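Local atomic coordinates of inactive glucansucrase (Lactobacillus reuteri, PDB entry 5JBD), a protein that is named as an inactive glucansucrase, belongs to glycosyl hydrolase family 70 with its TIM-type barrel, and binds a calcium ion. Residues A212-N215 with Y216-M219; P236-V240 with G241-D245. One frame throughout, in Å; residues are numbered along the deposited sequence.

Contact 1 of 2, residues A212-N215 with Y216-M219; sequences ADSN and YRLM
Arg-217 reaches back along the loop to the carbonyl of Ala-212, while Tyr-216, just before it, is tied by its backbone to the side chain of Ser-214. With phi and psi both positive, Arg-217 takes a left-handed backbone conformation at the bend. Its chain is extended from CG to NE and carries the guanidinium back over residues 212-214. There Arg-217 NH2 donates to Ala-212 O at 2.7 Å, with an N-H...O angle of 150° and the oxygen tilted slightly from the guanidinium plane. A second, weak bond joins NH1 to the same oxygen (3.2 Å), so one carbonyl receives both amino ends. Ser-214 CB lies over one face of the guanidinium, 3.8 Å from NH1 and displaced toward the rim. In the plane, at the edge, a water accepts from NH1 and returns a weak bond to Ser-214 O. With Ser-214 OG anti to its own nitrogen (chi1 172°), the hydroxyl oxygen accepts from Tyr-216 N at 2.9 Å, closing an ST turn. The same oxygen comes within 3.6 Å of Tyr-216 CB, at the edge of the ring. Asn-215 O sits over one ring face, 3.7 Å from Tyr-216 CG, and Asn-215 CB touches CD2, while the Asn-215 carboxamide leads away. This surface loop joins strands 193-197 and 242-244 of the antiparallel sheet. The arginine is pinned further by Gln-841 O, which accepts from NE, and Ala-838 O, which accepts from NH2; its side chain packs on Phe-196 and Asn-842, from the neighbouring strands 193-197 and 841-845.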
ATOM      1  N   ALA A 212      -7.193  -8.795 -24.829  1.00 32.68           N
ATOM      2  CA  ALA A 212      -6.353  -8.138 -23.787  1.00 31.63           C
ATOM      3  C   ALA A 212      -5.256  -7.208 -24.340  1.00 32.14           C
ATOM      4  O   ALA A 212      -4.430  -6.698 -23.568  1.00 29.74           O
ATOM      5  CB  ALA A 212      -5.735  -9.193 -22.874  1.00 31.55           C
ATOM      6  N   ASP A 213      -5.245  -6.991 -25.659  1.00 32.56           N
ATOM      7  CA  ASP A 213      -4.287  -6.092 -26.283  1.00 33.26           C
ATOM      8  C   ASP A 213      -4.543  -4.635 -25.899  1.00 33.04           C
ATOM      9  O   ASP A 213      -5.672  -4.254 -25.552  1.00 33.82           O
ATOM     10  CB  ASP A 213      -4.316  -6.199 -27.812  1.00 35.23           C
ATOM     11  CG  ASP A 213      -3.736  -7.506 -28.336  1.00 36.55           C
ATOM     12  OD1 ASP A 213      -3.248  -8.331 -27.539  1.00 35.66           O
ATOM     13  OD2 ASP A 213      -3.782  -7.707 -29.573  1.00 38.76           O
ATOM     14  N   SER A 214      -3.474  -3.837 -25.934  1.00 32.03           N
ATOM     15  CA  SER A 214      -3.556  -2.418 -25.643  1.00 31.31           C
ATOM     16  C   SER A 214      -2.557  -1.635 -26.503  1.00 31.85           C
ATOM     17  O   SER A 214      -1.456  -2.106 -26.787  1.00 30.54           O
ATOM     18  CB  SER A 214      -3.311  -2.168 -24.151  1.00 31.36           C
ATOM     19  OG  SER A 214      -3.206  -0.781 -23.841  1.00 30.52           O
ATOM     20  N   ASN A 215      -2.980  -0.443 -26.914  1.00 32.18           N
ATOM     21  CA  ASN A 215      -2.110   0.538 -27.567  1.00 34.30           C
ATOM     22  C   ASN A 215      -1.381   1.421 -26.537  1.00 33.25           C
ATOM     23  O   ASN A 215      -0.633   2.291 -26.935  1.00 32.98           O
ATOM     24  CB  ASN A 215      -2.930   1.432 -28.499  1.00 36.26           C
ATOM     25  CG  ASN A 215      -3.480   0.682 -29.696  1.00 40.52           C
ATOM     26  OD1 ASN A 215      -4.644   0.845 -30.042  1.00 44.65           O
ATOM     27  ND2 ASN A 215      -2.657  -0.160 -30.321  1.00 41.97           N
ATOM     28  N   TYR A 216      -1.624   1.211 -25.244  1.00 31.14           N
ATOM     29  CA  TYR A 216      -1.054   2.041 -24.194  1.00 31.34           C
ATOM     30  C   TYR A 216      -0.025   1.242 -23.399  1.00 29.37           C
ATOM     31  O   TYR A 216       1.001   0.867 -23.964  1.00 27.76           O
ATOM     32  CB  TYR A 216      -2.185   2.692 -23.389  1.00 31.60           C
ATOM     33  CG  TYR A 216      -2.919   3.652 -24.295  1.00 34.91           C
ATOM     34  CD1 TYR A 216      -2.399   4.916 -24.549  1.00 35.89           C
ATOM     35  CD2 TYR A 216      -4.076   3.266 -24.976  1.00 37.79           C
ATOM     36  CE1 TYR A 216      -3.021   5.787 -25.428  1.00 38.89           C
ATOM     37  CE2 TYR A 216      -4.721   4.142 -25.855  1.00 38.85           C
ATOM     38  CZ  TYR A 216      -4.182   5.398 -26.082  1.00 39.94           C
ATOM     39  OH  TYR A 216      -4.797   6.288 -26.945  1.00 43.44           O
ATOM     40  N   ARG A 217      -0.286   0.937 -22.134  1.00 28.53           N
ATOM     41  CA  ARG A 217       0.710   0.307 -21.279  1.00 28.43           C
ATOM     42  C   ARG A 217       2.062   1.052 -21.319  1.00 28.67           C
ATOM     43  O   ARG A 217       3.124   0.427 -21.415  1.00 30.05           O
ATOM     44  CB  ARG A 217       0.880  -1.198 -21.616  1.00 28.51           C
ATOM     45  CG  ARG A 217      -0.369  -2.052 -21.349  1.00 28.55           C
ATOM     46  CD  ARG A 217      -0.081  -3.560 -21.336  1.00 28.21           C
ATOM     47  NE  ARG A 217      -1.278  -4.347 -21.009  1.00 28.55           N
ATOM     48  CZ  ARG A 217      -1.962  -5.164 -21.838  1.00 28.91           C
ATOM     49  NH1 ARG A 217      -1.581  -5.391 -23.098  1.00 27.80           N
ATOM     50  NH2 ARG A 217      -3.047  -5.786 -21.385  1.00 28.69           N
ATOM     51  N   LEU A 218       2.017   2.382 -21.266  1.00 28.49           N
ATOM     52  CA  LEU A 218       3.250   3.175 -21.178  1.00 29.25           C
ATOM     53  C   LEU A 218       3.728   2.999 -19.751  1.00 27.00           C
ATOM     54  O   LEU A 218       3.088   3.482 -18.824  1.00 27.17           O
ATOM     55  CB  LEU A 218       3.005   4.647 -21.494  1.00 29.41           C
ATOM     56  CG  LEU A 218       2.421   4.954 -22.877  1.00 31.93           C
ATOM     57  CD1 LEU A 218       2.369   6.455 -23.124  1.00 30.65           C
ATOM     58  CD2 LEU A 218       3.174   4.260 -24.009  1.00 33.17           C
ATOM     59  N   MET A 219       4.790   2.223 -19.566  1.00 26.35           N
ATOM     60  CA  MET A 219       5.269   1.894 -18.218  1.00 26.37           C
ATOM     61  C   MET A 219       6.417   2.820 -17.806  1.00 25.34           C
ATOM     62  O   MET A 219       7.157   3.302 -18.637  1.00 26.26           O
ATOM     63  CB  MET A 219       5.722   0.442 -18.141  1.00 27.66           C
ATOM     64  CG  MET A 219       4.574  -0.534 -18.356  1.00 29.25           C
ATOM     65  SD  MET A 219       5.074  -2.227 -18.094  1.00 32.89           S
ATOM     66  CE  MET A 219       5.295  -2.326 -16.342  1.00 33.31           C
TER
HETATM   67  O   HOH W   1       0.489  -3.848 -24.758  1.00 36.78           O

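Contact 2 of 2, residues P236-V240 with G241-D245. With CA (calcium ion), chain C.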
ATOM      1  N   PRO A 236       9.994   2.708 -10.230  1.00 23.13           N
ATOM      2  CA  PRO A 236       9.393   1.575 -10.965  1.00 24.31           C
ATOM      3  C   PRO A 236       7.880   1.633 -11.135  1.00 24.32           C
ATOM      4  O   PRO A 236       7.159   2.165 -10.276  1.00 23.72           O
ATOM      5  CB  PRO A 236       9.774   0.361 -10.100  1.00 24.49           C
ATOM      6  CG  PRO A 236       9.852   0.911  -8.713  1.00 24.12           C
ATOM      7  CD  PRO A 236      10.412   2.301  -8.868  1.00 23.67           C
ATOM      8  N   GLU A 237       7.407   1.061 -12.237  1.00 25.61           N
ATOM      9  CA  GLU A 237       5.972   0.947 -12.496  1.00 24.74           C
ATOM     10  C   GLU A 237       5.302  -0.047 -11.544  1.00 24.78           C
ATOM     11  O   GLU A 237       4.157   0.181 -11.114  1.00 23.57           O
ATOM     12  CB  GLU A 237       5.720   0.495 -13.938  1.00 25.63           C
ATOM     13  CG  GLU A 237       4.235   0.443 -14.346  1.00 24.68           C
ATOM     14  CD  GLU A 237       3.568   1.793 -14.243  1.00 24.59           C
ATOM     15  OE1 GLU A 237       4.064   2.715 -14.929  1.00 25.35           O
ATOM     16  OE2 GLU A 237       2.605   1.951 -13.449  1.00 24.50           O
ATOM     17  N   LEU A 238       6.000  -1.138 -11.228  1.00 24.97           N
ATOM     18  CA  LEU A 238       5.383  -2.288 -10.538  1.00 26.05           C
ATOM     19  C   LEU A 238       5.782  -2.403  -9.067  1.00 26.04           C
ATOM     20  O   LEU A 238       6.968  -2.277  -8.721  1.00 26.52           O
ATOM     21  CB  LEU A 238       5.747  -3.578 -11.274  1.00 26.69           C
ATOM     22  CG  LEU A 238       5.432  -3.608 -12.775  1.00 27.46           C
ATOM     23  CD1 LEU A 238       5.896  -4.910 -13.415  1.00 28.38           C
ATOM     24  CD2 LEU A 238       3.950  -3.397 -13.048  1.00 28.15           C
ATOM     25  N   LEU A 239       4.780  -2.624  -8.215  1.00 24.94           N
ATOM     26  CA  LEU A 239       4.961  -2.912  -6.787  1.00 25.70           C
ATOM     27  C   LEU A 239       4.451  -4.316  -6.451  1.00 25.40           C
ATOM     28  O   LEU A 239       5.249  -5.233  -6.215  1.00 26.40           O
ATOM     29  CB  LEU A 239       4.223  -1.874  -5.929  1.00 25.88           C
ATOM     30  CG  LEU A 239       4.711  -0.427  -6.029  1.00 27.43           C
ATOM     31  CD1 LEU A 239       3.806   0.486  -5.208  1.00 27.02           C
ATOM     32  CD2 LEU A 239       6.172  -0.316  -5.585  1.00 28.36           C
ATOM     33  N   VAL A 240       3.129  -4.482  -6.471  1.00 25.82           N
ATOM     34  CA  VAL A 240       2.475  -5.753  -6.101  1.00 26.78           C
ATOM     35  C   VAL A 240       1.037  -5.731  -6.600  1.00 26.45           C
ATOM     36  O   VAL A 240       0.440  -4.655  -6.744  1.00 26.55           O
ATOM     37  CB  VAL A 240       2.531  -5.990  -4.567  1.00 26.66           C
ATOM     38  CG1 VAL A 240       1.611  -5.031  -3.814  1.00 26.81           C
ATOM     39  CG2 VAL A 240       2.199  -7.441  -4.217  1.00 28.70           C
ATOM     40  N   GLY A 241       0.482  -6.912  -6.866  1.00 27.43           N
ATOM     41  CA  GLY A 241      -0.915  -7.051  -7.298  1.00 26.67           C
ATOM     42  C   GLY A 241      -1.099  -6.872  -8.786  1.00 25.88           C
ATOM     43  O   GLY A 241      -0.139  -6.959  -9.538  1.00 24.34           O
ATOM     44  N   ASN A 242      -2.337  -6.607  -9.200  1.00 24.84           N
ATOM     45  CA  ASN A 242      -2.636  -6.308 -10.585  1.00 25.18           C
ATOM     46  C   ASN A 242      -2.385  -4.830 -10.809  1.00 24.45           C
ATOM     47  O   ASN A 242      -3.148  -3.992 -10.329  1.00 25.56           O
ATOM     48  CB  ASN A 242      -4.089  -6.642 -10.934  1.00 24.69           C
ATOM     49  CG  ASN A 242      -4.363  -8.138 -10.913  1.00 25.64           C
ATOM     50  OD1 ASN A 242      -4.382  -8.760  -9.852  1.00 23.73           O
ATOM     51  ND2 ASN A 242      -4.594  -8.718 -12.088  1.00 25.68           N
ATOM     52  N   ASP A 243      -1.358  -4.515 -11.582  1.00 24.52           N
ATOM     53  CA  ASP A 243      -0.944  -3.126 -11.788  1.00 24.27           C
ATOM     54  C   ASP A 243      -1.857  -2.448 -12.807  1.00 25.11           C
ATOM     55  O   ASP A 243      -1.979  -2.913 -13.944  1.00 27.39           O
ATOM     56  CB  ASP A 243       0.506  -3.062 -12.266  1.00 24.22           C
ATOM     57  CG  ASP A 243       1.093  -1.653 -12.170  1.00 23.10           C
ATOM     58  OD1 ASP A 243       1.347  -1.219 -11.044  1.00 23.25           O
ATOM     59  OD2 ASP A 243       1.281  -0.975 -13.200  1.00 22.58           O
ATOM     60  N   ILE A 244      -2.497  -1.352 -12.406  1.00 24.32           N
ATOM     61  CA  ILE A 244      -3.449  -0.666 -13.282  1.00 24.66           C
ATOM     62  C   ILE A 244      -2.708   0.187 -14.311  1.00 25.95           C
ATOM     63  O   ILE A 244      -1.758   0.905 -13.966  1.00 26.70           O
ATOM     64  CB  ILE A 244      -4.435   0.191 -12.473  1.00 24.39           C
ATOM     65  CG1 ILE A 244      -5.198  -0.665 -11.450  1.00 24.95           C
ATOM     66  CG2 ILE A 244      -5.403   0.920 -13.403  1.00 25.03           C
ATOM     67  CD1 ILE A 244      -6.049  -1.783 -12.035  1.00 25.97           C
ATOM     68  N   ASP A 245      -3.134   0.105 -15.576  1.00 26.56           N
ATOM     69  CA  ASP A 245      -2.535   0.914 -16.638  1.00 26.07           C
ATOM     70  C   ASP A 245      -3.066   2.360 -16.592  1.00 26.15           C
ATOM     71  O   ASP A 245      -4.012   2.720 -17.294  1.00 25.00           O
ATOM     72  CB  ASP A 245      -2.743   0.316 -18.020  1.00 26.94           C
ATOM     73  CG  ASP A 245      -2.095   1.148 -19.114  1.00 27.53           C
ATOM     74  OD1 ASP A 245      -1.267   2.043 -18.795  1.00 27.36           O
ATOM     75  OD2 ASP A 245      -2.385   0.907 -20.301  1.00 26.38           O
TER
HETATM   76 CA    CA C1701       2.032   1.063 -11.397  1.00 22.75          CA
HETATM   77  O   HOH W   2       2.163  -2.915  -9.078  1.00 22.96           O
HETATM   78  O   HOH W   3      -0.298   1.562 -11.757  1.00 26.28           O
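Glu-237 and Asp-243 meet around a calcium ion because each places CG opposite its own backbone nitrogen, with chi1 of -176° and -166°. A bend at chi2 then folds the glutamate back, so that its carboxylate and its own carbonyl close on the ion as a chelate: Glu-237 O and Glu-237 OE2 each lie 2.3 Å from calcium. Asp-243 binds through both carboxylate oxygens but unevenly, OD1 at 2.4 Å and OD2 at 2.8 Å from the metal. The two carboxylate planes are turned 64° apart, and Glu-237 OE2 comes within 3.2 Å of Asp-243 OD2. A water 2.4 Å from the ion donates to Ile-244 O, linking the metal to the strand backbone just beyond Asp-243. Asn-287 O and the side-chain oxygen of Asn-751 complete a shell of seven oxygens.

On the apolar flank of the aspartate, Leu-238 sends CD2 across it at about a right angle, 3.5 Å from Asp-243 CG. A second water, which accepts from Leu-239 N, lies 2.7 Å from Asp-243 OD1 and can donate to it, although other acceptors compete for its protons. This water sits within the turn through Val-240 and Gly-241. Gly-241, with positive phi, leads the chain into strand 242-244, and its N is held by Ser-845 on strand 841-845.

The other glutamate oxygen, OE1, accepts from Asn-220 N, so both ends of that buried carboxylate have partners. Two acids this close would be expected to repel each other without a cation. Calcium bridges the loop residue Glu-237 to Asp-243 of the strand, and probably offsets their charge.

The contacts lie in series on one excursion of the chain, about 13 Å between centres, but in different surroundings. Contact 1 is a surface loop held by an arginine bonded to neutral carbonyls and by a serine hydroxyl that accepts from a backbone N-H; contact 2 is buried, and two carboxylates, together with carbonyl, amide and water oxygens, gather there on a metal. Both are fastened to strand 841-845, contact 1 through a side chain and contact 2 through strand 242-244, paired beside it. They also touch directly: Asp-245 OD2 probably accepts a hydrogen bond from Arg-217 N (2.8 Å), while Met-219 CE packs against Glu-237 CG and Leu-238 CD2, giving the calcium-binding turn an apolar flank.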